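Local coordinates for protein trimethylamine-N-oxide reductase (Haemophilus influenzae, PDB 7L5I) that probably reduces S- or N-oxides, such as trimethylamine N-oxide, at a molybdenum centre carried by two pterin guanosine dinucleotide cofactors, at residues G373-F382 / W609-E617; H362-S370 / I631-E639. All coordinates share one frame; numbering follows the deposited sequence.

Contact 1 of 2, residues G373-F382 / W609-E617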
ATOM      1  N   GLY A 373     -17.565  21.101  11.059  1.00 15.31           N
ATOM      2  CA  GLY A 373     -18.490  21.797  10.187  1.00 16.29           C
ATOM      3  C   GLY A 373     -17.890  22.512   9.002  1.00 17.48           C
ATOM      4  O   GLY A 373     -18.560  23.359   8.404  1.00 17.61           O
ATOM      5  N   GLN A 374     -16.651  22.184   8.623  1.00 16.77           N
ATOM      6  CA  GLN A 374     -15.950  22.904   7.563  1.00 14.71           C
ATOM      7  C   GLN A 374     -15.881  22.105   6.264  1.00 15.32           C
ATOM      8  O   GLN A 374     -15.236  22.544   5.308  1.00 15.70           O
ATOM      9  CB  GLN A 374     -14.548  23.279   8.047  1.00 15.17           C
ATOM     10  CG  GLN A 374     -14.531  24.111   9.306  1.00 17.17           C
ATOM     11  CD  GLN A 374     -13.135  24.245   9.868  1.00 19.45           C
ATOM     12  OE1 GLN A 374     -12.160  24.146   9.135  1.00 19.36           O
ATOM     13  NE2 GLN A 374     -13.037  24.458  11.172  1.00 19.02           N
ATOM     14  N   ILE A 375     -16.563  20.960   6.210  1.00 15.11           N
ATOM     15  CA  ILE A 375     -16.607  20.142   5.002  1.00 14.99           C
ATOM     16  C   ILE A 375     -17.240  20.941   3.880  1.00 15.83           C
ATOM     17  O   ILE A 375     -18.295  21.549   4.067  1.00 15.53           O
ATOM     18  CB  ILE A 375     -17.400  18.860   5.281  1.00 13.55           C
ATOM     19  CG1 ILE A 375     -16.634  17.956   6.253  1.00 12.66           C
ATOM     20  CG2 ILE A 375     -17.685  18.129   3.983  1.00 14.42           C
ATOM     21  CD1 ILE A 375     -17.469  16.807   6.822  1.00 15.35           C
ATOM     22  N   GLY A 376     -16.615  20.923   2.693  1.00 13.25           N
ATOM     23  CA  GLY A 376     -17.121  21.669   1.572  1.00 15.28           C
ATOM     24  C   GLY A 376     -16.722  23.127   1.504  1.00 16.53           C
ATOM     25  O   GLY A 376     -17.166  23.835   0.586  1.00 17.66           O
ATOM     26  N   LEU A 377     -15.916  23.616   2.457  1.00 17.01           N
ATOM     27  CA  LEU A 377     -15.388  24.967   2.425  1.00 14.57           C
ATOM     28  C   LEU A 377     -13.948  24.975   1.916  1.00 19.72           C
ATOM     29  O   LEU A 377     -13.217  24.003   2.109  1.00 17.43           O
ATOM     30  CB  LEU A 377     -15.411  25.584   3.813  1.00 17.36           C
ATOM     31  CG  LEU A 377     -16.775  25.727   4.488  1.00 22.05           C
ATOM     32  CD1 LEU A 377     -16.561  26.325   5.882  1.00 21.85           C
ATOM     33  CD2 LEU A 377     -17.677  26.592   3.639  1.00 29.89           C
ATOM     34  N   PRO A 378     -13.517  26.058   1.271  1.00 18.75           N
ATOM     35  CA  PRO A 378     -12.103  26.163   0.876  1.00 17.79           C
ATOM     36  C   PRO A 378     -11.191  25.889   2.063  1.00 16.20           C
ATOM     37  O   PRO A 378     -11.395  26.403   3.151  1.00 16.97           O
ATOM     38  CB  PRO A 378     -11.976  27.609   0.387  1.00 22.39           C
ATOM     39  CG  PRO A 378     -13.341  27.959  -0.090  1.00 26.25           C
ATOM     40  CD  PRO A 378     -14.279  27.263   0.887  1.00 21.60           C
ATOM     41  N   GLY A 379     -10.218  25.014   1.855  1.00 16.45           N
ATOM     42  CA  GLY A 379      -9.241  24.710   2.870  1.00 17.95           C
ATOM     43  C   GLY A 379      -9.729  23.890   4.043  1.00 14.93           C
ATOM     44  O   GLY A 379      -8.957  23.672   4.988  1.00 16.53           O
ATOM     45  N   GLY A 380     -10.978  23.423   4.026  1.00 14.50           N
ATOM     46  CA  GLY A 380     -11.520  22.800   5.213  1.00 16.58           C
ATOM     47  C   GLY A 380     -12.036  21.382   5.066  1.00 15.70           C
ATOM     48  O   GLY A 380     -12.275  20.895   3.951  1.00 17.94           O
ATOM     49  N   GLY A 381     -12.234  20.716   6.190  1.00 13.95           N
ATOM     50  CA  GLY A 381     -12.876  19.410   6.188  1.00 12.57           C
ATOM     51  C   GLY A 381     -11.865  18.294   6.373  1.00 12.88           C
ATOM     52  O   GLY A 381     -11.090  18.296   7.336  1.00 14.89           O
ATOM     53  N   PHE A 382     -11.904  17.311   5.475  1.00 17.09           N
ATOM     54  CA  PHE A 382     -10.999  16.171   5.581  1.00 13.51           C
ATOM     55  C   PHE A 382     -10.622  15.723   4.180  1.00 12.82           C
ATOM     56  O   PHE A 382     -11.290  16.038   3.191  1.00 13.48           O
ATOM     57  CB  PHE A 382     -11.622  14.994   6.350  1.00 14.03           C
ATOM     58  CG  PHE A 382     -12.768  14.361   5.628  1.00 13.85           C
ATOM     59  CD1 PHE A 382     -14.030  14.912   5.690  1.00 12.56           C
ATOM     60  CD2 PHE A 382     -12.581  13.246   4.836  1.00 17.28           C
ATOM     61  CE1 PHE A 382     -15.087  14.360   4.996  1.00 17.41           C
ATOM     62  CE2 PHE A 382     -13.634  12.691   4.137  1.00 13.97           C
ATOM     63  CZ  PHE A 382     -14.891  13.244   4.209  1.00 16.31           C
ATOM     64  N   TRP A 609     -11.085  23.779  -7.121  1.00 14.95           N
ATOM     65  CA  TRP A 609     -12.074  22.758  -6.814  1.00 15.14           C
ATOM     66  C   TRP A 609     -12.050  22.373  -5.340  1.00 15.09           C
ATOM     67  O   TRP A 609     -10.986  22.106  -4.762  1.00 14.50           O
ATOM     68  CB  TRP A 609     -11.856  21.514  -7.678  1.00 14.50           C
ATOM     69  CG  TRP A 609     -12.964  20.528  -7.512  1.00 16.78           C
ATOM     70  CD1 TRP A 609     -14.251  20.642  -7.966  1.00 18.90           C
ATOM     71  CD2 TRP A 609     -12.895  19.285  -6.816  1.00 17.34           C
ATOM     72  NE1 TRP A 609     -14.986  19.529  -7.600  1.00 20.13           N
ATOM     73  CE2 TRP A 609     -14.170  18.683  -6.891  1.00 19.08           C
ATOM     74  CE3 TRP A 609     -11.881  18.618  -6.132  1.00 14.96           C
ATOM     75  CZ2 TRP A 609     -14.448  17.451  -6.303  1.00 17.78           C
ATOM     76  CZ3 TRP A 609     -12.164  17.383  -5.565  1.00 15.38           C
ATOM     77  CH2 TRP A 609     -13.427  16.811  -5.668  1.00 17.15           C
ATOM     78  N   VAL A 610     -13.242  22.327  -4.736  1.00 13.45           N
ATOM     79  CA  VAL A 610     -13.420  21.971  -3.334  1.00 12.52           C
ATOM     80  C   VAL A 610     -14.263  20.700  -3.269  1.00 14.58           C
ATOM     81  O   VAL A 610     -15.398  20.661  -3.760  1.00 14.67           O
ATOM     82  CB  VAL A 610     -14.065  23.125  -2.544  1.00 13.95           C
ATOM     83  CG1 VAL A 610     -14.377  22.708  -1.106  1.00 16.72           C
ATOM     84  CG2 VAL A 610     -13.174  24.359  -2.573  1.00 19.68           C
ATOM     85  N   ARG A 611     -13.706  19.660  -2.656  1.00 14.29           N
ATOM     86  CA  ARG A 611     -14.439  18.419  -2.486  1.00 12.15           C
ATOM     87  C   ARG A 611     -15.646  18.645  -1.574  1.00 13.33           C
ATOM     88  O   ARG A 611     -15.565  19.336  -0.568  1.00 12.66           O
ATOM     89  CB  ARG A 611     -13.483  17.360  -1.936  1.00 13.14           C
ATOM     90  CG  ARG A 611     -14.012  15.940  -2.030  1.00 15.17           C
ATOM     91  CD  ARG A 611     -12.940  14.865  -1.753  1.00 16.53           C
ATOM     92  NE  ARG A 611     -13.636  13.573  -1.728  1.00 17.07           N
ATOM     93  CZ  ARG A 611     -13.985  12.887  -2.805  1.00 16.05           C
ATOM     94  NH1 ARG A 611     -13.639  13.305  -4.034  1.00 16.24           N
ATOM     95  NH2 ARG A 611     -14.676  11.764  -2.684  1.00 21.15           N
ATOM     96  N   TYR A 612     -16.784  18.074  -1.956  1.00 14.25           N
ATOM     97  CA  TYR A 612     -18.046  18.213  -1.221  1.00 15.84           C
ATOM     98  C   TYR A 612     -18.582  19.640  -1.271  1.00 16.06           C
ATOM     99  O   TYR A 612     -19.507  19.981  -0.536  1.00 14.63           O
ATOM    100  CB  TYR A 612     -17.940  17.701   0.227  1.00 15.94           C
ATOM    101  CG  TYR A 612     -17.807  16.188   0.247  1.00 16.64           C
ATOM    102  CD1 TYR A 612     -18.830  15.393  -0.249  1.00 19.75           C
ATOM    103  CD2 TYR A 612     -16.642  15.560   0.655  1.00 15.52           C
ATOM    104  CE1 TYR A 612     -18.719  14.036  -0.323  1.00 24.76           C
ATOM    105  CE2 TYR A 612     -16.527  14.168   0.573  1.00 15.24           C
ATOM    106  CZ  TYR A 612     -17.579  13.420   0.087  1.00 19.07           C
ATOM    107  OH  TYR A 612     -17.540  12.044  -0.022  1.00 22.00           O
ATOM    108  N   GLY A 613     -18.050  20.470  -2.165  1.00 16.34           N
ATOM    109  CA  GLY A 613     -18.569  21.817  -2.308  1.00 18.22           C
ATOM    110  C   GLY A 613     -20.006  21.840  -2.797  1.00 16.50           C
ATOM    111  O   GLY A 613     -20.812  22.661  -2.346  1.00 17.55           O
ATOM    112  N   GLU A 614     -20.348  20.940  -3.718  1.00 17.82           N
ATOM    113  CA  GLU A 614     -21.723  20.924  -4.217  1.00 18.50           C
ATOM    114  C   GLU A 614     -22.684  20.378  -3.170  1.00 16.07           C
ATOM    115  O   GLU A 614     -23.799  20.890  -3.012  1.00 15.95           O
ATOM    116  CB  GLU A 614     -21.802  20.114  -5.494  1.00 24.90           C
ATOM    117  CG  GLU A 614     -21.070  20.792  -6.661  1.00 34.47           C
ATOM    118  CD  GLU A 614     -21.342  22.303  -6.760  1.00 62.35           C
ATOM    119  OE1 GLU A 614     -20.362  23.084  -6.699  1.00 53.59           O
ATOM    120  OE2 GLU A 614     -22.526  22.710  -6.878  1.00 55.40           O
ATOM    121  N   PHE A 615     -22.284  19.323  -2.462  1.00 14.94           N
ATOM    122  CA  PHE A 615     -23.053  18.855  -1.312  1.00 12.81           C
ATOM    123  C   PHE A 615     -23.272  19.967  -0.309  1.00 13.27           C
ATOM    124  O   PHE A 615     -24.389  20.172   0.181  1.00 15.08           O
ATOM    125  CB  PHE A 615     -22.299  17.679  -0.670  1.00 14.13           C
ATOM    126  CG  PHE A 615     -22.932  17.137   0.581  1.00 13.57           C
ATOM    127  CD1 PHE A 615     -24.205  16.600   0.532  1.00 15.12           C
ATOM    128  CD2 PHE A 615     -22.223  17.082   1.782  1.00 16.18           C
ATOM    129  CE1 PHE A 615     -24.799  16.056   1.680  1.00 14.89           C
ATOM    130  CE2 PHE A 615     -22.820  16.537   2.922  1.00 16.52           C
ATOM    131  CZ  PHE A 615     -24.110  16.002   2.850  1.00 15.58           C
ATOM    132  N   ARG A 616     -22.220  20.723   0.017  1.00 13.59           N
ATOM    133  CA  ARG A 616     -22.404  21.794   0.986  1.00 13.69           C
ATOM    134  C   ARG A 616     -23.359  22.866   0.461  1.00 16.89           C
ATOM    135  O   ARG A 616     -24.208  23.379   1.204  1.00 16.33           O
ATOM    136  CB  ARG A 616     -21.062  22.442   1.355  1.00 17.08           C
ATOM    137  CG  ARG A 616     -21.248  23.403   2.527  1.00 19.31           C
ATOM    138  CD  ARG A 616     -19.984  24.071   3.000  1.00 26.47           C
ATOM    139  NE  ARG A 616     -20.303  24.948   4.127  1.00 30.24           N
ATOM    140  CZ  ARG A 616     -20.089  24.652   5.412  1.00 27.13           C
ATOM    141  NH1 ARG A 616     -19.508  23.516   5.749  1.00 17.50           N
ATOM    142  NH2 ARG A 616     -20.432  25.521   6.347  1.00 26.22           N
ATOM    143  N   GLU A 617     -23.230  23.223  -0.813  1.00 17.36           N
ATOM    144  CA  GLU A 617     -24.068  24.272  -1.376  1.00 18.46           C
ATOM    145  C   GLU A 617     -25.546  23.920  -1.278  1.00 20.43           C
ATOM    146  O   GLU A 617     -26.361  24.749  -0.855  1.00 20.55           O
ATOM    147  CB  GLU A 617     -23.682  24.531  -2.824  1.00 19.78           C
ATOM    148  CG  GLU A 617     -24.627  25.535  -3.515  1.00 24.94           C
ATOM    149  CD  GLU A 617     -24.681  26.894  -2.801  1.00 39.57           C
ATOM    150  OE1 GLU A 617     -23.606  27.429  -2.463  1.00 31.99           O
ATOM    151  OE2 GLU A 617     -25.798  27.433  -2.578  1.00 31.05           O
TER
HETATM  152  O   HOH W   1     -14.204  19.584   1.723  1.00 16.87           O
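Arg616 reaches out from helix 613-617 and lays its guanidinium against the turn that follows helix 359-372. With CG anti to the backbone N (chi1 -171°) and the chain extended to NE, Arg616 NH1 arrives between two carbonyls, donating to Gly373 O at 2.8 Å and Ile375 O at 2.9 Å. Both bonds are fairly straight (159° and 163° at the hydrogen) and near the guanidinium plane, but NH1 stands above the Gly373 carbonyl plane and is tilted from that of Ile375. Leu377 CD2 lies over one face near the rim, a tight 3.1 Å from Arg616 NE. Gly376 has a positive phi that favours glycine, and without a CB its backbone can close on Arg616 CB and Tyr612 O; Gly376 CA makes a CA-H...O contact with Arg611 O. A water accepts from Gly376 N, with Arg611 O and, farther off, Gly380 O in reach; it may not serve both. Tyr612 CE2 lies 4.1 Å from Phe382 CZ, the rings meeting obliquely, and Glu191 holds Tyr612 OH. Around this, Ile375 and Phe382 rest on helix 359-372, Phe292 of helix 290-296 touches Arg616, helix 199-205 flanks Pro378 and Val610, and Gly381 enters the parallel sheet beside strand 344-348.

Contact 2 of 2, residues H362-S370 / I631-E639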
ATOM      1  N   HIS A 362     -11.265   6.045  10.292  1.00 12.61           N
ATOM      2  CA  HIS A 362     -11.694   7.064   9.355  1.00 13.58           C
ATOM      3  C   HIS A 362     -13.176   7.375   9.486  1.00 13.72           C
ATOM      4  O   HIS A 362     -13.585   8.495   9.156  1.00 15.40           O
ATOM      5  CB  HIS A 362     -11.310   6.649   7.937  1.00 15.16           C
ATOM      6  CG  HIS A 362      -9.833   6.631   7.751  1.00 15.76           C
ATOM      7  ND1 HIS A 362      -9.091   5.470   7.784  1.00 21.39           N
ATOM      8  CD2 HIS A 362      -8.941   7.647   7.673  1.00 17.40           C
ATOM      9  CE1 HIS A 362      -7.810   5.766   7.648  1.00 19.43           C
ATOM     10  NE2 HIS A 362      -7.692   7.083   7.575  1.00 17.24           N
ATOM     11  N   TRP A 363     -13.974   6.443   9.997  1.00 12.91           N
ATOM     12  CA  TRP A 363     -15.357   6.759  10.323  1.00 13.25           C
ATOM     13  C   TRP A 363     -15.405   7.866  11.364  1.00 13.64           C
ATOM     14  O   TRP A 363     -16.140   8.854  11.214  1.00 12.65           O
ATOM     15  CB  TRP A 363     -16.066   5.508  10.832  1.00 15.70           C
ATOM     16  CG  TRP A 363     -17.550   5.568  10.855  1.00 12.27           C
ATOM     17  CD1 TRP A 363     -18.340   6.607  10.510  1.00 14.01           C
ATOM     18  CD2 TRP A 363     -18.417   4.510  11.245  1.00 14.81           C
ATOM     19  NE1 TRP A 363     -19.665   6.266  10.648  1.00 15.33           N
ATOM     20  CE2 TRP A 363     -19.735   4.971  11.091  1.00 14.48           C
ATOM     21  CE3 TRP A 363     -18.202   3.202  11.688  1.00 15.47           C
ATOM     22  CZ2 TRP A 363     -20.846   4.181  11.385  1.00 16.96           C
ATOM     23  CZ3 TRP A 363     -19.304   2.407  11.968  1.00 17.43           C
ATOM     24  CH2 TRP A 363     -20.608   2.899  11.808  1.00 17.71           C
ATOM     25  N   MET A 364     -14.610   7.721  12.426  1.00 12.72           N
ATOM     26  CA  MET A 364     -14.559   8.737  13.462  1.00 13.09           C
ATOM     27  C   MET A 364     -13.892  10.017  12.959  1.00 12.95           C
ATOM     28  O   MET A 364     -14.277  11.113  13.380  1.00 12.88           O
ATOM     29  CB  MET A 364     -13.826   8.181  14.703  1.00 10.93           C
ATOM     30  CG  MET A 364     -13.888   9.151  15.877  1.00 14.68           C
ATOM     31  SD  MET A 364     -15.578   9.456  16.444  1.00 17.18           S
ATOM     32  CE  MET A 364     -15.468  11.202  16.889  1.00 18.29           C
ATOM     33  N   LEU A 365     -12.910   9.924  12.053  1.00 13.24           N
ATOM     34  CA  LEU A 365     -12.312  11.140  11.519  1.00 14.04           C
ATOM     35  C   LEU A 365     -13.346  11.962  10.742  1.00 13.64           C
ATOM     36  O   LEU A 365     -13.371  13.198  10.840  1.00 14.32           O
ATOM     37  CB  LEU A 365     -11.133  10.805  10.607  1.00 13.10           C
ATOM     38  CG  LEU A 365     -10.343  12.023  10.141  1.00 15.87           C
ATOM     39  CD1 LEU A 365      -9.603  12.609  11.306  1.00 23.71           C
ATOM     40  CD2 LEU A 365      -9.378  11.661   9.051  1.00 17.56           C
ATOM     41  N   VAL A 366     -14.167  11.291   9.923  1.00 12.01           N
ATOM     42  CA  VAL A 366     -15.234  11.968   9.183  1.00 12.55           C
ATOM     43  C   VAL A 366     -16.274  12.540  10.139  1.00 13.74           C
ATOM     44  O   VAL A 366     -16.819  13.628   9.916  1.00 14.72           O
ATOM     45  CB  VAL A 366     -15.867  10.995   8.175  1.00 16.06           C
ATOM     46  CG1 VAL A 366     -17.121  11.591   7.583  1.00 16.09           C
ATOM     47  CG2 VAL A 366     -14.865  10.694   7.109  1.00 15.15           C
ATOM     48  N   THR A 367     -16.559  11.816  11.219  1.00 11.73           N
ATOM     49  CA  THR A 367     -17.477  12.315  12.245  1.00 13.19           C
ATOM     50  C   THR A 367     -16.916  13.564  12.915  1.00 16.46           C
ATOM     51  O   THR A 367     -17.621  14.567  13.104  1.00 13.58           O
ATOM     52  CB  THR A 367     -17.719  11.200  13.267  1.00 14.56           C
ATOM     53  OG1 THR A 367     -18.402  10.099  12.641  1.00 13.69           O
ATOM     54  CG2 THR A 367     -18.549  11.676  14.439  1.00 15.07           C
ATOM     55  N   LEU A 368     -15.636  13.535  13.276  1.00 14.52           N
ATOM     56  CA  LEU A 368     -15.003  14.727  13.835  1.00 13.80           C
ATOM     57  C   LEU A 368     -15.054  15.906  12.863  1.00 13.39           C
ATOM     58  O   LEU A 368     -15.403  17.034  13.248  1.00 14.27           O
ATOM     59  CB  LEU A 368     -13.561  14.393  14.236  1.00 14.53           C
ATOM     60  CG  LEU A 368     -12.775  15.534  14.833  1.00 15.94           C
ATOM     61  CD1 LEU A 368     -13.461  16.065  16.098  1.00 17.92           C
ATOM     62  CD2 LEU A 368     -11.341  15.106  15.140  1.00 15.22           C
ATOM     63  N   ALA A 369     -14.711  15.671  11.590  1.00 13.18           N
ATOM     64  CA  ALA A 369     -14.776  16.721  10.590  1.00 12.17           C
ATOM     65  C   ALA A 369     -16.196  17.266  10.446  1.00 14.84           C
ATOM     66  O   ALA A 369     -16.388  18.475  10.223  1.00 13.58           O
ATOM     67  CB  ALA A 369     -14.265  16.182   9.241  1.00 12.65           C
ATOM     68  N   SER A 370     -17.198  16.397  10.578  1.00 15.95           N
ATOM     69  CA  SER A 370     -18.591  16.833  10.523  1.00 13.25           C
ATOM     70  C   SER A 370     -18.923  17.736  11.694  1.00 14.10           C
ATOM     71  O   SER A 370     -19.601  18.756  11.529  1.00 14.43           O
ATOM     72  CB  SER A 370     -19.523  15.617  10.520  1.00 14.00           C
ATOM     73  OG  SER A 370     -19.333  14.854   9.319  1.00 16.81           O
ATOM     74  N   ILE A 631     -24.189  12.429   5.359  1.00 13.19           N
ATOM     75  CA  ILE A 631     -23.106  11.740   6.054  1.00 13.47           C
ATOM     76  C   ILE A 631     -23.671  10.865   7.172  1.00 14.53           C
ATOM     77  O   ILE A 631     -24.303  11.364   8.100  1.00 16.12           O
ATOM     78  CB  ILE A 631     -22.107  12.749   6.630  1.00 12.62           C
ATOM     79  CG1 ILE A 631     -21.530  13.624   5.526  1.00 14.07           C
ATOM     80  CG2 ILE A 631     -21.002  12.024   7.369  1.00 15.02           C
ATOM     81  CD1 ILE A 631     -20.779  14.848   6.050  1.00 16.08           C
ATOM     82  N   GLU A 632     -23.358   9.574   7.144  1.00 15.55           N
ATOM     83  CA  GLU A 632     -23.967   8.613   8.067  1.00 16.01           C
ATOM     84  C   GLU A 632     -23.049   8.431   9.270  1.00 16.62           C
ATOM     85  O   GLU A 632     -22.192   7.553   9.310  1.00 15.00           O
ATOM     86  CB  GLU A 632     -24.261   7.292   7.362  1.00 16.06           C
ATOM     87  CG  GLU A 632     -25.166   7.435   6.166  1.00 19.55           C
ATOM     88  CD  GLU A 632     -26.517   6.756   6.343  1.00 29.57           C
ATOM     89  OE1 GLU A 632     -26.550   5.560   6.722  1.00 27.37           O
ATOM     90  OE2 GLU A 632     -27.549   7.421   6.083  1.00 27.50           O
ATOM     91  N   ILE A 633     -23.246   9.286  10.265  1.00 14.12           N
ATOM     92  CA  ILE A 633     -22.559   9.097  11.547  1.00 14.90           C
ATOM     93  C   ILE A 633     -23.087   7.859  12.251  1.00 18.38           C
ATOM     94  O   ILE A 633     -22.323   7.083  12.818  1.00 18.07           O
ATOM     95  CB  ILE A 633     -22.718  10.357  12.406  1.00 15.64           C
ATOM     96  CG1 ILE A 633     -21.965  11.512  11.752  1.00 15.11           C
ATOM     97  CG2 ILE A 633     -22.205  10.090  13.821  1.00 20.28           C
ATOM     98  CD1 ILE A 633     -22.096  12.834  12.498  1.00 18.49           C
ATOM     99  N   PHE A 634     -24.400   7.659  12.225  1.00 14.93           N
ATOM    100  CA  PHE A 634     -25.028   6.384  12.549  1.00 15.23           C
ATOM    101  C   PHE A 634     -25.504   5.773  11.243  1.00 17.61           C
ATOM    102  O   PHE A 634     -26.215   6.431  10.466  1.00 20.90           O
ATOM    103  CB  PHE A 634     -26.195   6.570  13.507  1.00 17.20           C
ATOM    104  CG  PHE A 634     -26.769   5.264  14.007  1.00 19.73           C
ATOM    105  CD1 PHE A 634     -27.714   4.590  13.275  1.00 22.26           C
ATOM    106  CD2 PHE A 634     -26.345   4.725  15.208  1.00 25.04           C
ATOM    107  CE1 PHE A 634     -28.235   3.401  13.734  1.00 25.55           C
ATOM    108  CE2 PHE A 634     -26.866   3.534  15.672  1.00 26.75           C
ATOM    109  CZ  PHE A 634     -27.810   2.873  14.927  1.00 24.80           C
ATOM    110  N   SER A 635     -25.089   4.535  10.988  1.00 17.28           N
ATOM    111  CA  SER A 635     -25.491   3.783   9.808  1.00 19.45           C
ATOM    112  C   SER A 635     -26.419   2.664  10.259  1.00 19.73           C
ATOM    113  O   SER A 635     -25.983   1.708  10.913  1.00 19.48           O
ATOM    114  CB  SER A 635     -24.290   3.191   9.082  1.00 15.06           C
ATOM    115  OG  SER A 635     -24.728   2.224   8.135  1.00 17.36           O
ATOM    116  N   ASP A 636     -27.702   2.786   9.922  1.00 21.17           N
ATOM    117  CA  ASP A 636     -28.641   1.717  10.250  1.00 21.16           C
ATOM    118  C   ASP A 636     -28.285   0.438   9.502  1.00 22.29           C
ATOM    119  O   ASP A 636     -28.473  -0.666  10.028  1.00 22.38           O
ATOM    120  CB  ASP A 636     -30.062   2.181   9.904  1.00 29.71           C
ATOM    121  CG  ASP A 636     -31.145   1.355  10.586  1.00 44.00           C
ATOM    122  OD1 ASP A 636     -31.192   1.333  11.837  1.00 44.94           O
ATOM    123  OD2 ASP A 636     -31.972   0.757   9.862  1.00 47.37           O
ATOM    124  N   VAL A 637     -27.755   0.566   8.285  1.00 19.63           N
ATOM    125  CA  VAL A 637     -27.340  -0.597   7.506  1.00 20.20           C
ATOM    126  C   VAL A 637     -26.264  -1.378   8.250  1.00 21.89           C
ATOM    127  O   VAL A 637     -26.316  -2.610   8.339  1.00 20.97           O
ATOM    128  CB  VAL A 637     -26.855  -0.160   6.111  1.00 20.23           C
ATOM    129  CG1 VAL A 637     -26.230  -1.307   5.364  1.00 22.66           C
ATOM    130  CG2 VAL A 637     -27.999   0.417   5.301  1.00 22.99           C
ATOM    131  N   VAL A 638     -25.268  -0.680   8.786  1.00 18.60           N
ATOM    132  CA  VAL A 638     -24.205  -1.362   9.522  1.00 18.05           C
ATOM    133  C   VAL A 638     -24.726  -1.895  10.844  1.00 19.09           C
ATOM    134  O   VAL A 638     -24.400  -3.015  11.252  1.00 20.86           O
ATOM    135  CB  VAL A 638     -23.005  -0.420   9.727  1.00 18.37           C
ATOM    136  CG1 VAL A 638     -21.957  -1.078  10.598  1.00 17.21           C
ATOM    137  CG2 VAL A 638     -22.401  -0.038   8.357  1.00 20.53           C
ATOM    138  N   GLU A 639     -25.545  -1.107  11.542  1.00 19.27           N
ATOM    139  CA  GLU A 639     -26.125  -1.569  12.801  1.00 23.49           C
ATOM    140  C   GLU A 639     -26.838  -2.901  12.613  1.00 23.75           C
ATOM    141  O   GLU A 639     -26.685  -3.828  13.426  1.00 24.41           O
ATOM    142  CB  GLU A 639     -27.094  -0.503  13.326  1.00 29.02           C
ATOM    143  CG  GLU A 639     -27.974  -0.936  14.504  1.00 43.28           C
ATOM    144  CD  GLU A 639     -27.198  -1.186  15.780  1.00 52.81           C
ATOM    145  OE1 GLU A 639     -27.693  -1.952  16.641  1.00 66.82           O
ATOM    146  OE2 GLU A 639     -26.095  -0.620  15.925  1.00 57.14           O
TER
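An inverse gamma turn centred on Glu632, at the end of short strand 631-632, meets the flank of helix 359-372 in a buried contact of the molybdopterin oxidoreductase fold. Trp363 makes the polar link. Its CG stands anti to the backbone N (chi1 -164°), which carries the indole out from the helix to the turn, where Trp363 NE1 donates to Glu632 O at 3.1 Å with an N-H...O angle of 155°. The donor lies in the carbonyl plane, though the oxygen sits slightly out of the indole plane. The six-membered ring runs on past Ile633 O, obliquely, toward Ser635 CB and Val638 CG1, the latter 4.4 Å from Trp363 CH2. Ser635 is the N-cap of helix 636-641, its OG accepting from Val638 N. One turn along helix 359-372, Val366 CG1 meets Ile631 CG2 at 3.9 Å, the two side chains crossing at a slant. Thr367 OG1 lies against Ile633 CG1 and CG2, with Thr367 CG2 also near Ile633 CG2. The hydroxyls facing these isoleucines are turned back to their own helix: Thr367 OG1 donates to Trp363 O, and Ser370 OG, 3.6 Å from Ile631 CD1, donates to Val366 O at 2.9 Å, from the opposite face to Ser370 N.

Both contacts tie the region around helix 359-372 to the chain between 609 and 639, so they extend one seam, with centres about 17 Å apart. Contact 2 is buried throughout and takes the helix itself; contact 1 is only partly buried and takes the turns that leave it toward strand 381-383. Contact 1 adds an arginine and an ordered water to its apolar packing, while contact 2 is mostly aliphatic with one indole N-H bond. In each, a side-chain N-H donor binds backbone carbonyl oxygen of the other segment, two in contact 1 and one in contact 2, but the donor belongs to 609-617 in the first and to the helix in the second. They join directly where Ile375 CD1 packs on Ser370 OG and the Phe382 ring on Val366 and Ala369.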